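Local structure of B12-binding domain-containing protein (Kitasatospora setae, 6WTE) at residues Arg69-Val74 with Pro81-His86; Ser272-Ser277 with Asn283-Ile288; Phe463-Asp466 with Asn470-Leu473; Asp501-Ala504 with Asp510-Arg513; Glu524-Asn527 with Asp531-Phe534. The protein is a cobalamin-dependent member of the radical SAM methyltransferases, TsrM, which carries a [4Fe-4S] cluster and probably methylates tryptophan at C2 by a non-radical route. All blocks are in the same frame, centred on the assembly; numbering follows the deposited sequence.

Interaction 1 (Arg69-Val74 with Pro81-His86). With EDO (1,2-ethanediol), chain H.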
# COMPACT_ATOMS: atom_id res chain seq x y z
N ARG A 69 -4.42 -6.43 3.38
CA ARG A 69 -3.48 -5.43 2.88
C ARG A 69 -3.99 -4.75 1.62
O ARG A 69 -3.86 -3.53 1.47
CB ARG A 69 -2.13 -6.08 2.62
CG ARG A 69 -1.01 -5.12 2.23
CD ARG A 69 0.17 -5.94 1.72
NE ARG A 69 1.40 -5.16 1.60
CZ ARG A 69 1.71 -4.39 0.56
NH1 ARG A 69 2.86 -3.73 0.56
NH2 ARG A 69 0.87 -4.28 -0.46
N ASN A 70 -4.52 -5.53 0.68
CA ASN A 70 -4.95 -5.03 -0.62
C ASN A 70 -6.43 -5.33 -0.81
O ASN A 70 -6.87 -6.46 -0.55
CB ASN A 70 -4.15 -5.67 -1.76
CG ASN A 70 -2.66 -5.75 -1.46
OD1 ASN A 70 -2.06 -4.81 -0.96
ND2 ASN A 70 -2.07 -6.90 -1.78
N THR A 71 -7.20 -4.33 -1.24
CA THR A 71 -8.59 -4.59 -1.61
C THR A 71 -8.70 -5.12 -3.03
O THR A 71 -9.59 -5.94 -3.31
CB THR A 71 -9.42 -3.31 -1.49
OG1 THR A 71 -8.82 -2.28 -2.30
CG2 THR A 71 -9.47 -2.84 -0.05
N ASP A 72 -7.82 -4.66 -3.91
CA ASP A 72 -7.79 -5.06 -5.31
C ASP A 72 -6.40 -4.69 -5.83
O ASP A 72 -5.57 -4.17 -5.09
CB ASP A 72 -8.91 -4.40 -6.14
CG ASP A 72 -8.85 -2.88 -6.12
OD1 ASP A 72 -9.11 -2.28 -5.06
OD2 ASP A 72 -8.57 -2.28 -7.19
N THR A 73 -6.16 -4.97 -7.12
CA THR A 73 -4.86 -4.65 -7.68
C THR A 73 -4.65 -3.15 -7.85
O THR A 73 -3.50 -2.72 -7.99
CB THR A 73 -4.66 -5.33 -9.03
OG1 THR A 73 -5.56 -4.77 -9.99
CG2 THR A 73 -4.90 -6.83 -8.92
N VAL A 74 -5.73 -2.36 -7.86
CA VAL A 74 -5.70 -0.90 -7.92
C VAL A 74 -5.32 -0.44 -9.33
O VAL A 74 -5.27 0.76 -9.62
CB VAL A 74 -4.79 -0.34 -6.80
CG1 VAL A 74 -4.57 1.16 -6.89
CG2 VAL A 74 -5.42 -0.66 -5.45
N PRO A 81 -10.61 -7.59 -7.87
CA PRO A 81 -10.67 -7.49 -6.41
C PRO A 81 -10.00 -8.66 -5.72
O PRO A 81 -9.90 -9.76 -6.26
CB PRO A 81 -12.17 -7.49 -6.13
CG PRO A 81 -12.73 -8.33 -7.21
CD PRO A 81 -11.89 -8.04 -8.44
N PHE A 82 -9.55 -8.40 -4.49
CA PHE A 82 -9.10 -9.45 -3.59
C PHE A 82 -10.06 -9.72 -2.44
O PHE A 82 -9.94 -10.76 -1.79
CB PHE A 82 -7.73 -9.09 -2.97
CG PHE A 82 -6.62 -8.96 -3.97
CD1 PHE A 82 -6.25 -10.05 -4.76
CD2 PHE A 82 -5.91 -7.78 -4.10
CE1 PHE A 82 -5.21 -9.94 -5.67
CE2 PHE A 82 -4.87 -7.66 -5.01
CZ PHE A 82 -4.52 -8.74 -5.79
N VAL A 83 -11.02 -8.82 -2.17
CA VAL A 83 -11.82 -8.96 -0.96
C VAL A 83 -12.74 -10.17 -1.02
O VAL A 83 -13.12 -10.72 0.02
CB VAL A 83 -12.62 -7.67 -0.68
CG1 VAL A 83 -11.68 -6.49 -0.48
CG2 VAL A 83 -13.61 -7.40 -1.81
N GLY A 84 -13.13 -10.62 -2.22
CA GLY A 84 -13.91 -11.84 -2.32
C GLY A 84 -13.12 -13.06 -1.88
O GLY A 84 -13.63 -13.92 -1.17
N GLU A 85 -11.85 -13.14 -2.30
CA GLU A 85 -10.97 -14.19 -1.82
C GLU A 85 -10.71 -14.07 -0.33
O GLU A 85 -10.61 -15.08 0.37
CB GLU A 85 -9.65 -14.16 -2.59
CG GLU A 85 -9.78 -14.51 -4.06
CD GLU A 85 -8.46 -14.39 -4.79
OE1 GLU A 85 -7.98 -13.25 -4.98
OE2 GLU A 85 -7.88 -15.43 -5.16
N HIS A 86 -10.57 -12.84 0.17
CA HIS A 86 -10.40 -12.66 1.61
C HIS A 86 -11.62 -13.16 2.36
O HIS A 86 -11.50 -13.81 3.41
CB HIS A 86 -10.17 -11.19 1.96
CG HIS A 86 -8.89 -10.62 1.42
ND1 HIS A 86 -7.77 -11.39 1.18
CD2 HIS A 86 -8.56 -9.36 1.07
CE1 HIS A 86 -6.80 -10.62 0.72
NE2 HIS A 86 -7.25 -9.38 0.64
C1 EDO H . -4.34 -13.64 -5.42
O1 EDO H . -5.35 -13.51 -4.41
C2 EDO H . -4.48 -15.00 -6.08
O2 EDO H . -5.85 -15.22 -6.44

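Interaction 2 (Ser272-Ser277 with Asn283-Ile288). With SF4 (iron/sulfur cluster), chain C; EDO (1,2-ethanediol), chain G.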
# COMPACT_ATOMS: atom_id res chain seq x y z
N SER A 272 4.76 6.28 4.09
CA SER A 272 4.03 6.86 2.97
C SER A 272 4.99 7.57 2.02
O SER A 272 4.96 7.34 0.80
CB SER A 272 2.95 7.81 3.48
OG SER A 272 1.91 7.09 4.12
N GLU A 273 5.86 8.41 2.56
CA GLU A 273 6.89 9.10 1.77
C GLU A 273 8.11 9.25 2.68
O GLU A 273 8.01 9.91 3.72
CB GLU A 273 6.42 10.47 1.28
CG GLU A 273 5.06 10.50 0.60
CD GLU A 273 5.08 9.92 -0.80
OE1 GLU A 273 6.19 9.65 -1.31
OE2 GLU A 273 4.00 9.75 -1.39
N PHE A 274 9.25 8.69 2.28
CA PHE A 274 10.39 8.69 3.19
C PHE A 274 10.91 10.10 3.47
O PHE A 274 11.30 10.40 4.61
CB PHE A 274 11.53 7.81 2.65
CG PHE A 274 12.75 7.77 3.54
CD1 PHE A 274 12.65 7.36 4.86
CD2 PHE A 274 13.99 8.14 3.05
CE1 PHE A 274 13.77 7.31 5.68
CE2 PHE A 274 15.12 8.10 3.87
CZ PHE A 274 15.01 7.69 5.18
N ASN A 275 10.90 10.98 2.47
CA ASN A 275 11.50 12.30 2.64
C ASN A 275 10.52 13.37 3.11
O ASN A 275 10.91 14.53 3.25
CB ASN A 275 12.18 12.77 1.33
CG ASN A 275 11.19 12.95 0.19
OD1 ASN A 275 10.18 12.24 0.09
ND2 ASN A 275 11.48 13.89 -0.70
N LEU A 276 9.25 13.04 3.34
CA LEU A 276 8.41 13.95 4.09
C LEU A 276 8.67 13.72 5.57
O LEU A 276 9.11 12.65 5.98
CB LEU A 276 6.93 13.77 3.73
CG LEU A 276 6.62 14.06 2.26
CD1 LEU A 276 5.11 14.02 2.00
CD2 LEU A 276 7.20 15.40 1.80
N SER A 277 8.44 14.75 6.38
CA SER A 277 9.00 14.80 7.73
C SER A 277 10.52 14.58 7.64
O SER A 277 11.06 13.57 8.10
CB SER A 277 8.32 13.78 8.65
OG SER A 277 8.50 14.11 10.02
N ASN A 283 17.87 12.43 10.37
CA ASN A 283 18.40 11.90 11.62
C ASN A 283 18.55 10.38 11.57
O ASN A 283 19.51 9.82 12.11
CB ASN A 283 17.50 12.30 12.79
CG ASN A 283 17.68 13.74 13.20
OD1 ASN A 283 18.72 14.34 12.96
ND2 ASN A 283 16.66 14.30 13.85
N LEU A 284 17.60 9.70 10.92
CA LEU A 284 17.69 8.26 10.77
C LEU A 284 18.92 7.86 9.97
O LEU A 284 19.66 6.95 10.35
CB LEU A 284 16.43 7.73 10.10
CG LEU A 284 16.39 6.20 10.03
CD1 LEU A 284 16.14 5.65 11.42
CD2 LEU A 284 15.33 5.74 9.05
N LEU A 285 19.13 8.53 8.82
CA LEU A 285 20.28 8.20 7.99
C LEU A 285 21.59 8.48 8.72
O LEU A 285 22.53 7.68 8.66
CB LEU A 285 20.21 9.00 6.68
CG LEU A 285 18.99 8.66 5.82
CD1 LEU A 285 18.87 9.64 4.66
CD2 LEU A 285 19.07 7.22 5.31
N ARG A 286 21.64 9.59 9.46
CA ARG A 286 22.83 9.90 10.25
C ARG A 286 23.14 8.78 11.25
O ARG A 286 24.30 8.42 11.44
CB ARG A 286 22.65 11.23 10.98
CG ARG A 286 22.65 12.46 10.07
CD ARG A 286 22.60 13.75 10.88
NE ARG A 286 22.49 14.92 10.01
CZ ARG A 286 21.37 15.62 9.84
NH1 ARG A 286 20.27 15.29 10.50
NH2 ARG A 286 21.37 16.67 9.02
N GLU A 287 22.11 8.24 11.91
CA GLU A 287 22.34 7.15 12.85
C GLU A 287 22.81 5.89 12.15
O GLU A 287 23.69 5.18 12.65
CB GLU A 287 21.08 6.89 13.68
CG GLU A 287 21.19 5.71 14.63
CD GLU A 287 22.25 5.89 15.69
OE1 GLU A 287 22.73 7.03 15.89
OE2 GLU A 287 22.60 4.89 16.35
N ILE A 288 22.25 5.59 10.97
CA ILE A 288 22.70 4.43 10.21
C ILE A 288 24.17 4.57 9.86
O ILE A 288 24.97 3.63 10.00
CB ILE A 288 21.84 4.24 8.95
CG1 ILE A 288 20.39 3.90 9.31
CG2 ILE A 288 22.44 3.16 8.07
CD1 ILE A 288 19.49 3.88 8.10
FE1 SF4 C . 0.45 12.62 -1.52
FE2 SF4 C . 0.95 11.68 1.01
FE3 SF4 C . 2.30 10.61 -1.08
FE4 SF4 C . -0.34 10.11 -0.80
S1 SF4 C . 1.32 9.45 0.62
S2 SF4 C . 0.73 10.68 -2.72
S3 SF4 C . -1.09 12.07 0.08
S4 SF4 C . 2.40 12.78 -0.37
C1 EDO G . 9.12 18.13 4.94
O1 EDO G . 9.47 17.75 6.28
C2 EDO G . 7.61 18.26 4.84
O2 EDO G . 7.00 17.01 5.23

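Interaction 3 (Phe463-Asp466 with Asn470-Leu473)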
# COMPACT_ATOMS: atom_id res chain seq x y z
N PHE A 463 -18.11 2.25 -3.76
CA PHE A 463 -16.96 2.37 -4.64
C PHE A 463 -16.45 1.02 -5.12
O PHE A 463 -15.60 0.98 -6.01
CB PHE A 463 -15.85 3.14 -3.93
CG PHE A 463 -16.18 4.59 -3.72
CD1 PHE A 463 -16.95 4.99 -2.65
CD2 PHE A 463 -15.73 5.55 -4.63
CE1 PHE A 463 -17.26 6.32 -2.46
CE2 PHE A 463 -16.04 6.90 -4.45
CZ PHE A 463 -16.80 7.28 -3.36
N MET A 464 -16.96 -0.09 -4.58
CA MET A 464 -16.54 -1.43 -4.96
C MET A 464 -17.69 -2.35 -5.36
O MET A 464 -17.46 -3.32 -6.09
CB MET A 464 -15.76 -2.08 -3.82
CG MET A 464 -15.09 -3.39 -4.16
SD MET A 464 -13.85 -3.82 -2.92
CE MET A 464 -12.63 -2.54 -3.20
N PHE A 465 -18.92 -2.09 -4.90
CA PHE A 465 -20.06 -2.96 -5.15
C PHE A 465 -21.22 -2.14 -5.68
O PHE A 465 -21.42 -0.99 -5.29
CB PHE A 465 -20.51 -3.67 -3.87
CG PHE A 465 -19.44 -4.48 -3.20
CD1 PHE A 465 -19.23 -5.80 -3.55
CD2 PHE A 465 -18.66 -3.93 -2.19
CE1 PHE A 465 -18.25 -6.55 -2.94
CE2 PHE A 465 -17.68 -4.68 -1.56
CZ PHE A 465 -17.48 -5.99 -1.93
N ASP A 466 -22.02 -2.76 -6.55
CA ASP A 466 -23.23 -2.09 -6.99
C ASP A 466 -24.37 -2.36 -6.00
O ASP A 466 -24.18 -2.98 -4.95
CB ASP A 466 -23.60 -2.49 -8.43
CG ASP A 466 -24.02 -3.95 -8.57
OD1 ASP A 466 -24.24 -4.66 -7.57
OD2 ASP A 466 -24.15 -4.39 -9.73
N ASN A 470 -22.99 -6.96 -6.44
CA ASN A 470 -22.01 -7.44 -7.39
C ASN A 470 -20.78 -6.54 -7.38
O ASN A 470 -20.88 -5.34 -7.11
CB ASN A 470 -22.60 -7.50 -8.80
CG ASN A 470 -23.85 -8.35 -8.87
OD1 ASN A 470 -24.95 -7.85 -9.10
ND2 ASN A 470 -23.69 -9.65 -8.66
N PHE A 471 -19.62 -7.12 -7.69
CA PHE A 471 -18.41 -6.32 -7.81
C PHE A 471 -18.58 -5.28 -8.91
O PHE A 471 -18.96 -5.60 -10.04
CB PHE A 471 -17.20 -7.20 -8.11
CG PHE A 471 -16.59 -7.80 -6.89
CD1 PHE A 471 -16.20 -7.00 -5.82
CD2 PHE A 471 -16.41 -9.17 -6.79
CE1 PHE A 471 -15.62 -7.56 -4.70
CE2 PHE A 471 -15.84 -9.73 -5.67
CZ PHE A 471 -15.45 -8.92 -4.62
N ARG A 472 -18.28 -4.03 -8.57
CA ARG A 472 -18.40 -2.90 -9.48
C ARG A 472 -17.38 -1.87 -8.99
O ARG A 472 -17.72 -0.88 -8.32
CB ARG A 472 -19.83 -2.35 -9.52
CG ARG A 472 -20.14 -1.54 -10.76
CD ARG A 472 -19.97 -0.05 -10.52
NE ARG A 472 -21.07 0.53 -9.76
CZ ARG A 472 -21.01 0.81 -8.46
NH1 ARG A 472 -19.90 0.56 -7.79
NH2 ARG A 472 -22.05 1.35 -7.85
N LEU A 473 -16.11 -2.13 -9.29
CA LEU A 473 -15.01 -1.31 -8.82
C LEU A 473 -14.97 -0.02 -9.63
O LEU A 473 -14.82 -0.06 -10.86
CB LEU A 473 -13.69 -2.06 -8.94
CG LEU A 473 -13.32 -3.03 -7.82
CD1 LEU A 473 -14.35 -4.15 -7.68
CD2 LEU A 473 -11.93 -3.61 -8.09

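Interaction 4 (Asp501-Ala504 with Asp510-Arg513)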
# COMPACT_ATOMS: atom_id res chain seq x y z
N ASP A 501 -2.69 3.54 -26.89
CA ASP A 501 -2.34 4.92 -27.22
C ASP A 501 -1.08 5.36 -26.48
O ASP A 501 -0.24 6.08 -27.03
CB ASP A 501 -3.49 5.87 -26.89
CG ASP A 501 -4.70 5.68 -27.78
OD1 ASP A 501 -4.53 5.23 -28.93
OD2 ASP A 501 -5.82 6.00 -27.33
N LEU A 502 -0.96 4.97 -25.21
CA LEU A 502 0.22 5.35 -24.44
C LEU A 502 1.47 4.65 -24.95
O LEU A 502 2.53 5.29 -25.08
CB LEU A 502 -0.02 5.04 -22.96
CG LEU A 502 1.15 5.29 -21.99
CD1 LEU A 502 1.58 6.75 -22.02
CD2 LEU A 502 0.77 4.88 -20.59
N TRP A 503 1.37 3.36 -25.28
CA TRP A 503 2.52 2.64 -25.82
C TRP A 503 3.05 3.29 -27.09
O TRP A 503 4.27 3.30 -27.33
CB TRP A 503 2.15 1.19 -26.13
CG TRP A 503 2.37 0.27 -25.00
CD1 TRP A 503 1.62 0.14 -23.87
CD2 TRP A 503 3.45 -0.68 -24.87
NE1 TRP A 503 2.14 -0.83 -23.06
CE2 TRP A 503 3.27 -1.34 -23.64
CE3 TRP A 503 4.54 -1.02 -25.68
CZ2 TRP A 503 4.14 -2.34 -23.20
CZ3 TRP A 503 5.40 -2.01 -25.24
CH2 TRP A 503 5.20 -2.65 -24.01
N ALA A 504 2.17 3.84 -27.91
CA ALA A 504 2.60 4.45 -29.17
C ALA A 504 3.45 5.69 -28.96
O ALA A 504 4.08 6.16 -29.91
CB ALA A 504 1.38 4.80 -30.02
N ASP A 510 13.62 2.88 -26.28
CA ASP A 510 13.51 3.18 -24.86
C ASP A 510 12.72 2.13 -24.08
O ASP A 510 12.55 2.27 -22.87
CB ASP A 510 12.84 4.54 -24.65
CG ASP A 510 13.69 5.70 -25.14
OD1 ASP A 510 14.93 5.59 -25.11
OD2 ASP A 510 13.09 6.73 -25.54
N HIS A 511 12.23 1.08 -24.75
CA HIS A 511 11.41 0.08 -24.05
C HIS A 511 12.17 -0.58 -22.91
O HIS A 511 11.57 -0.99 -21.91
CB HIS A 511 10.94 -0.98 -25.05
CG HIS A 511 9.82 -0.53 -25.93
ND1 HIS A 511 9.46 -1.20 -27.07
CD2 HIS A 511 8.96 0.51 -25.82
CE1 HIS A 511 8.44 -0.59 -27.64
NE2 HIS A 511 8.12 0.46 -26.90
N HIS A 512 13.50 -0.68 -23.02
CA HIS A 512 14.28 -1.31 -21.97
C HIS A 512 14.20 -0.54 -20.66
O HIS A 512 14.36 -1.13 -19.59
CB HIS A 512 15.73 -1.45 -22.41
CG HIS A 512 16.43 -0.13 -22.55
ND1 HIS A 512 17.49 0.24 -21.75
CD2 HIS A 512 16.19 0.92 -23.37
CE1 HIS A 512 17.89 1.45 -22.09
NE2 HIS A 512 17.12 1.89 -23.06
N ARG A 513 13.95 0.77 -20.72
CA ARG A 513 14.01 1.60 -19.51
C ARG A 513 12.65 2.15 -19.10
O ARG A 513 12.59 3.08 -18.29
CB ARG A 513 15.01 2.74 -19.68
CG ARG A 513 14.68 3.80 -20.74
CD ARG A 513 15.79 4.88 -20.74
NE ARG A 513 15.59 5.95 -21.72
CZ ARG A 513 15.09 7.14 -21.44
NH1 ARG A 513 14.70 7.44 -20.20
NH2 ARG A 513 14.96 8.05 -22.40
O HOH W 1 6.29 2.04 -28.25

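Interaction 5 (Glu524-Asn527 with Asp531-Phe534). With EDO (1,2-ethanediol), chain O.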
# COMPACT_ATOMS: atom_id res chain seq x y z
N GLU A 524 5.16 -8.34 -23.10
CA GLU A 524 5.57 -8.58 -21.71
C GLU A 524 4.40 -8.49 -20.73
O GLU A 524 4.59 -8.21 -19.55
CB GLU A 524 6.69 -7.63 -21.28
CG GLU A 524 7.92 -7.67 -22.19
CD GLU A 524 9.05 -6.81 -21.67
OE1 GLU A 524 10.02 -7.37 -21.11
OE2 GLU A 524 8.97 -5.57 -21.80
N HIS A 525 3.18 -8.72 -21.20
CA HIS A 525 2.05 -8.76 -20.27
C HIS A 525 2.19 -9.97 -19.36
O HIS A 525 2.46 -11.09 -19.83
CB HIS A 525 0.72 -8.81 -21.01
CG HIS A 525 -0.46 -8.90 -20.09
ND1 HIS A 525 -1.20 -10.05 -19.94
CD2 HIS A 525 -0.99 -7.98 -19.25
CE1 HIS A 525 -2.15 -9.84 -19.05
NE2 HIS A 525 -2.05 -8.59 -18.61
N ASP A 526 2.02 -9.75 -18.06
CA ASP A 526 2.15 -10.79 -17.05
C ASP A 526 0.77 -11.23 -16.60
O ASP A 526 -0.05 -10.40 -16.19
CB ASP A 526 2.97 -10.28 -15.87
CG ASP A 526 3.45 -11.39 -14.96
OD1 ASP A 526 3.19 -12.57 -15.26
OD2 ASP A 526 4.10 -11.08 -13.93
N ASN A 527 0.51 -12.53 -16.67
CA ASN A 527 -0.77 -13.11 -16.32
C ASN A 527 -0.60 -14.09 -15.15
O ASN A 527 0.52 -14.34 -14.69
CB ASN A 527 -1.39 -13.81 -17.53
CG ASN A 527 -0.43 -14.79 -18.19
OD1 ASN A 527 -0.16 -15.87 -17.67
ND2 ASN A 527 0.10 -14.40 -19.35
N ASP A 531 4.25 -18.62 -15.48
CA ASP A 531 5.24 -17.94 -14.66
C ASP A 531 5.96 -16.86 -15.46
O ASP A 531 6.09 -16.94 -16.68
CB ASP A 531 6.25 -18.94 -14.11
CG ASP A 531 5.66 -19.85 -13.05
OD1 ASP A 531 4.52 -19.58 -12.61
OD2 ASP A 531 6.32 -20.83 -12.67
N ASN A 532 6.44 -15.85 -14.74
CA ASN A 532 7.22 -14.77 -15.33
C ASN A 532 8.67 -15.23 -15.46
O ASN A 532 9.36 -15.40 -14.44
CB ASN A 532 7.10 -13.51 -14.47
CG ASN A 532 7.69 -12.28 -15.14
OD1 ASN A 532 8.82 -12.30 -15.63
ND2 ASN A 532 6.93 -11.19 -15.15
N PRO A 533 9.18 -15.43 -16.68
CA PRO A 533 10.56 -15.92 -16.83
C PRO A 533 11.60 -14.95 -16.27
O PRO A 533 12.69 -15.39 -15.87
CB PRO A 533 10.71 -16.10 -18.34
CG PRO A 533 9.70 -15.17 -18.93
CD PRO A 533 8.53 -15.20 -17.98
N PHE A 534 11.30 -13.65 -16.26
CA PHE A 534 12.21 -12.69 -15.64
C PHE A 534 12.26 -12.88 -14.13
O PHE A 534 13.35 -12.88 -13.54
CB PHE A 534 11.78 -11.27 -16.01
CG PHE A 534 12.65 -10.20 -15.41
CD1 PHE A 534 14.03 -10.31 -15.44
CD2 PHE A 534 12.09 -9.08 -14.82
CE1 PHE A 534 14.83 -9.33 -14.90
CE2 PHE A 534 12.89 -8.10 -14.27
CZ PHE A 534 14.26 -8.23 -14.31
C1 EDO O . 8.62 -9.69 -17.51
O1 EDO O . 8.14 -8.86 -16.43
C2 EDO O . 9.47 -8.84 -18.44
O2 EDO O . 10.10 -9.67 -19.43

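Interaction 1 (Arg69-Val74 with Pro81-His86)
The ring of Phe82 lies obliquely against the backbone bend at Asn70-Thr73, while Glu85 OE1 of its own segment stands at the ring edge, in plane. His86 has the carbonyl O of Phe82 over one face, 3.3 Å above the plane and offset toward the rim, and Asn70 O at its edge. That edge contact is a hydrogen bond: His86 NE2 donates to Asn70 O over 3.2 Å, with Asn70 O 9° out of the imidazole plane and the acceptor met nearly end-on.

Phe82 carries the apolar part. Its CG is anti to the carbonyl carbon (chi1 -63°), which sends the ring toward the loop. There CD2 meets Asn70 CB at 3.6 Å, CE2 meets the carbonyl carbon of Asp72 at 3.4 Å, and CZ rests on Thr73 CG2, the two side chains crossing at about a right angle. Cut back to an alanine, Phe82 would probably open a gap beside Asp72 and leave the Thr73 methyl without its aromatic neighbour.

Thr71 O joins the loop to the start of helix 83-96, accepting a nearly straight bond from Phe82 N (2.7 Å) and a weak one from Val83 N. Asp72 OD2 takes Val74 N in an Asx turn and forms a salt bridge with Arg412.

This loop follows strand 63-67 of the B12-binding domain. Asn70 ND2, Thr71 N and Thr73 O hydrogen-bond cobalamin directly, whereas Asn70 O and Thr71 O are bonded by 82-86. Phe82 and His86 are thus a second shell, likely to help set the first-shell loop.

Interaction 2 (Ser272-Ser277 with Asn283-Ile288)
Phe274 faces Leu284 and Leu285 across a gap of 10.5 Å between the CA atoms of Phe274 and Leu284, so only side chains bridge the two backbones. The setting is a beta-alpha unit of the radical SAM core, a TIM-barrel relative: strand 266-269 runs into the loop 272-277, which turns through a type I beta turn from Glu273 to Leu276 and enters helix 278-294, the helix that carries 283-288. Ser277 sits at its N-cap position.

Phe274 extends from the turn toward the helix, its CG opposite the backbone N (chi1 180°). Its edge does the touching: CE1 meets Leu284 CD2 at 4.0 Å, near the ring plane, and CZ meets Leu285 CD2 at 4.1 Å. Leu285 comes from the direction opposite to Phe274, whereas Leu284 slants across it. Strand 304-309 adds Val307 against Phe274 and Leu305 against Leu285, and helix 249-261 packs on Leu284, so the contact is part of a buried apolar layer between helix and strand.

The same turn directs the neighbouring Glu273 the other way, to the cluster already held by Cys227, Cys231 and Cys234. In classical radical SAM enzymes the iron without a cysteine is where SAM binds, so a protein carboxylate there is consistent with the non-radical chemistry of TsrM. Bent at chi2 (-75°), Glu273 places OE2 on iron FE3 of the [4Fe-4S] cluster, 1.9 Å away.

Interaction 3 (Phe463-Asp466 with Asn470-Leu473)
Hydrogen bonds make the frame around Phe465 and Phe471, whose backbones form a non-hydrogen-bonded antiparallel pair, the two segments running 154° apart. On one flank Arg472 N donates to Met464 O over 2.7 Å, from well above the carbonyl plane; on the other Asp466 N donates to Asn470 O over 2.9 Å. Asp466 then returns a bond with its side chain: OD1 accepts Asn470 N, also at 2.9 Å, from above the carboxylate plane. CG lies between the backbone N and the carbonyl carbon (chi1 68°), which curls OD1 back to that N-H, and His468 N adds a weak bond to the same OD1. With an alanine in place of Asp466, Asn470 N is likely to lose its acceptor and the turn between the segments to be less firmly closed.

CH···O contacts back this up, Phe465 CA lying 3.2 Å from Asn470 O.

Among the aromatics, Phe465 and Phe471 lie side by side and point the same way. Their planes are 24° apart but slid, so that the rings barely overlap and CE1 of Phe465 touches CE1 of Phe471 at 3.3 Å. Met464 CG, in one of its two conformers, packs on Leu473 CD1 at 3.7 Å, again alongside.

As for the charged group, Arg472 lays one face of its guanidinium over Asp466 CA, while NH1 bonds to Gln462 O.

The loop joins helix 456-461 to strand 475-476. Val83 of helix 83-96 meets Met464 and both phenylalanines, and Arg412 of strand 404-412 touches Met464 and Leu473, so this hairpin-like turn lies where B12-binding domain and radical SAM barrel meet.

Interaction 4 (Asp501-Ala504 with Asp510-Arg513)
An edge-to-face aromatic pair, Trp503 against His511, links the last part of helix 491-503 to the short 3-10 segment that leads into strand 514-515. The indole supplies the edge. Its six-membered ring sends CZ3 over one face of the imidazole, where it stands 4.0 Å from His511 NE2 and offset toward the rim. The planes are inclined by 60°, and the centroids of the two rings lie 5.3 Å apart. His511 has CG anti to its carbonyl carbon (chi1 -76°), which carries the imidazole back toward the helix.

A water at the imidazole edge completes the link. It donates to Trp503 O at 2.6 Å and is hydrogen-bonded to His511 NE2 at 2.8 Å, lying in the imidazole plane. The indole is held at its other end by a bond from NE1 to Pro517 O, while Leu516, Thr518 and Met522 pack against it. Beyond the imidazole, Arg554 binds the carbonyls of His511 and His512.

Both residues are partly exposed and far from the cofactors. The contact therefore combines a weak ring contact with a polar bridge: the water satisfies the Trp503 carbonyl and, by gripping NE2 in plane, limits how the imidazole can turn against the indole.

Interaction 5 (Glu524-Asn527 with Asp531-Phe534)
Asp526 and Asn532 touch through one firm point, the bond from Asn532 ND2 to Asp526 OD2 (3.1 Å). Its N-H···O angle of 174° makes it almost straight, and it leaves exactly in the plane of the amide. The carboxylate, however, is approached from almost straight above its plane, and the two flat groups are nearly perpendicular. Both residues have CG anti to the backbone N, Asp526 at chi1 -165°, and this brings their ends together although neither side chain starts out toward its partner.

The other end of the amide is engaged too. Asn532 is the N-cap of helix 533-540, and OD1 accepts a weak capping bond from Phe534 N at 2.9 Å as well as one from Leu535 N.

Away from this point the segments are loosely joined. A 1,2-ethanediol, probably from the crystallisation liquor, bridges them: its O1 accepts the second N-H of Asn532 ND2 over 2.9 Å, and its O2 donates to Glu524 OE1 over 2.8 Å. Glu524 OE1 also pairs with Arg554. On this side Asp526 and Glu524 are exposed, so solvent could probably take the diol's place.

The intervening turn holds Asn528, Tyr529 and Ala530, seen binding a cobalamin in a structure of this protein, though that ligand is not bound to them here; Asn527 OD1 binds the backbone N of the latter two. Donating on one side and accepting on the other, the Asn532 amide can hardly flip, and the negative Asp526 would probably polarise it so that OD1 caps the helix more strongly.

Along the chain the five contacts follow one another without nesting, each joining segments close in sequence. Interaction 1 belongs to the B12-binding domain and interaction 2 to the radical SAM barrel; their centres lie about 30 Å apart, on opposite sides of the chain's centre, with cobalamin reached from both. Interaction 3 comes much later in sequence yet touches interaction 1, their centres about 12 Å apart: Val83 CG2 packs on Phe471 CE1 at 3.5 Å, so the late loop packs against the cobalamin loop and helix 83-96. Interactions 4 and 5, centres about 17 Å apart, lie at the surface, before and after strand 514-515 in the chain, and Arg554 serves both. In interactions 1 to 3, local turns thus become tertiary joints at domains and cofactor sites.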